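Long-range contact in putative peptidyl-prolyl cis-trans isomerase Cbf2 (Campylobacter jejuni, PDB 3RFW), which acts as a SurA-like chaperone and virulence factor and probably catalyses cis-trans isomerisation of peptidyl-prolyl bonds in proteins: residues A[112-117]-A[165-170]. Sequence-based numbering, arbitrary orientation.
Sequences RVQAKH and LGWFDQ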
# COMPACT_ATOMS: atom_id res chain seq x y z
N ARG A 112 -26.46 4.34 -11.48
CA ARG A 112 -25.67 5.55 -11.34
C ARG A 112 -26.21 6.65 -12.26
O ARG A 112 -26.79 6.37 -13.32
CB ARG A 112 -24.21 5.28 -11.71
CG ARG A 112 -23.43 4.49 -10.66
CD ARG A 112 -22.38 3.56 -11.29
NE ARG A 112 -21.12 4.24 -11.63
CZ ARG A 112 -20.57 4.23 -12.84
NH1 ARG A 112 -21.18 3.62 -13.85
NH2 ARG A 112 -19.40 4.84 -13.06
N VAL A 113 -25.92 7.89 -11.90
CA VAL A 113 -26.14 9.01 -12.80
C VAL A 113 -24.88 9.87 -12.92
O VAL A 113 -24.07 9.94 -12.00
CB VAL A 113 -27.29 9.89 -12.32
CG1 VAL A 113 -26.99 10.41 -10.93
CG2 VAL A 113 -27.50 11.05 -13.28
N GLN A 114 -24.71 10.47 -14.10
CA GLN A 114 -23.67 11.46 -14.32
C GLN A 114 -24.32 12.83 -14.56
O GLN A 114 -25.01 13.03 -15.56
CB GLN A 114 -22.82 11.04 -15.54
CG GLN A 114 -21.56 11.90 -15.76
CD GLN A 114 -20.92 11.71 -17.14
OE1 GLN A 114 -21.58 11.41 -18.13
NE2 GLN A 114 -19.61 11.92 -17.21
N ALA A 115 -24.06 13.79 -13.68
CA ALA A 115 -24.80 15.06 -13.72
C ALA A 115 -23.93 16.26 -13.40
O ALA A 115 -22.88 16.12 -12.76
CB ALA A 115 -26.00 15.00 -12.78
N LYS A 116 -24.36 17.43 -13.86
CA LYS A 116 -23.86 18.70 -13.35
C LYS A 116 -24.94 19.41 -12.54
O LYS A 116 -26.12 19.17 -12.76
CB LYS A 116 -23.40 19.60 -14.52
CG LYS A 116 -22.12 19.11 -15.22
CD LYS A 116 -21.72 20.02 -16.36
CE LYS A 116 -20.89 19.28 -17.40
NZ LYS A 116 -20.59 20.16 -18.55
N HIS A 117 -24.54 20.33 -11.67
CA HIS A 117 -25.50 21.21 -11.00
C HIS A 117 -25.07 22.67 -10.84
O HIS A 117 -23.89 23.00 -11.02
CB HIS A 117 -26.00 20.59 -9.68
CG HIS A 117 -25.20 21.00 -8.48
ND1 HIS A 117 -23.82 20.95 -8.44
CD2 HIS A 117 -25.60 21.38 -7.24
CE1 HIS A 117 -23.41 21.31 -7.24
NE2 HIS A 117 -24.46 21.56 -6.49
N LEU A 165 -20.14 16.92 -11.34
CA LEU A 165 -20.27 16.12 -10.12
C LEU A 165 -19.82 14.69 -10.39
O LEU A 165 -19.76 13.87 -9.49
CB LEU A 165 -21.72 16.11 -9.61
CG LEU A 165 -22.31 17.41 -9.05
CD1 LEU A 165 -23.77 17.22 -8.66
CD2 LEU A 165 -21.50 17.94 -7.87
N GLY A 166 -19.56 14.39 -11.66
CA GLY A 166 -19.19 13.04 -12.08
C GLY A 166 -20.28 12.00 -11.87
O GLY A 166 -21.43 12.35 -11.59
N TRP A 167 -19.93 10.73 -12.05
CA TRP A 167 -20.84 9.61 -11.74
C TRP A 167 -21.05 9.42 -10.25
O TRP A 167 -20.12 9.55 -9.47
CB TRP A 167 -20.30 8.33 -12.32
CG TRP A 167 -20.33 8.29 -13.81
CD1 TRP A 167 -19.32 8.64 -14.65
CD2 TRP A 167 -21.43 7.90 -14.64
NE1 TRP A 167 -19.71 8.45 -15.96
CE2 TRP A 167 -20.99 7.98 -15.98
CE3 TRP A 167 -22.73 7.46 -14.37
CZ2 TRP A 167 -21.81 7.62 -17.06
CZ3 TRP A 167 -23.55 7.11 -15.44
CH2 TRP A 167 -23.08 7.18 -16.77
N PHE A 168 -22.28 9.10 -9.85
CA PHE A 168 -22.60 8.91 -8.45
C PHE A 168 -23.84 8.04 -8.32
O PHE A 168 -24.63 7.96 -9.25
CB PHE A 168 -22.80 10.26 -7.73
CG PHE A 168 -23.90 11.13 -8.30
CD1 PHE A 168 -25.18 11.10 -7.76
CD2 PHE A 168 -23.62 12.09 -9.26
CE1 PHE A 168 -26.18 11.95 -8.24
CE2 PHE A 168 -24.61 12.97 -9.73
CZ PHE A 168 -25.89 12.90 -9.22
N ASP A 169 -23.97 7.33 -7.19
CA ASP A 169 -25.17 6.54 -6.93
C ASP A 169 -26.08 7.16 -5.88
O ASP A 169 -25.93 8.33 -5.54
CB ASP A 169 -24.85 5.07 -6.62
CG ASP A 169 -23.88 4.90 -5.46
OD1 ASP A 169 -23.93 5.69 -4.49
OD2 ASP A 169 -23.08 3.94 -5.51
N GLN A 170 -27.08 6.39 -5.43
CA GLN A 170 -28.14 6.93 -4.57
C GLN A 170 -27.68 6.99 -3.11
O GLN A 170 -28.22 7.74 -2.31
CB GLN A 170 -29.42 6.08 -4.68
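W167 is sandwiched through its indole between two side chains of strand 108-120, R112 over one face and Q114 over the other. The R112 guanidinium lies nearly flat on the ring, planes 15° apart, but off-centre: NH2 stands 3.7 Å from W167 CG, and the cation-pi contact is directed to the five-membered ring. Bends at chi2 and chi3 fold the arginine chain back over the indole. On the opposite face, Q114 CB sits above the six-membered ring, 3.5 Å from its centroid, in a CH-pi contact. With CG anti to the backbone N (chi1 -172°) and the chain extended beyond it, the Q114 amide stacks almost parallel over the NE1-CE2 side of the indole, CD 3.7 Å from W167 NE1. V113 and F168 form the antiparallel hydrogen-bonded pair here: V113 N donates to F168 O at 2.9 Å, and F168 N returns a more bent bond of 2.9 Å to V113 O. This joins the outermost strand 164-168 to strand 108-120 in the four-stranded antiparallel sheet of the parvulin-type (PpiC) isomerase domain, strand order 2-1-4-3; the chain turns a corner at W167. V113 and F168 project from the face of the sheet opposite to that of Q114 and W167, and V113 CG1 presses on the F168 ring 3.4 Å from its centroid, while A115 CB meets the edge of that ring at CE2. Helix 175-183 covers this side, with F182 against V113 and F177 against both F168 and L165. L165 N makes a weak bond to A115 O, and the leucine methyls reach the H117 imidazole, CD1 lying 3.7 Å from ND1. That nitrogen is buried without a polar partner in the model, while the H117 ring also meets those of H201 and F177.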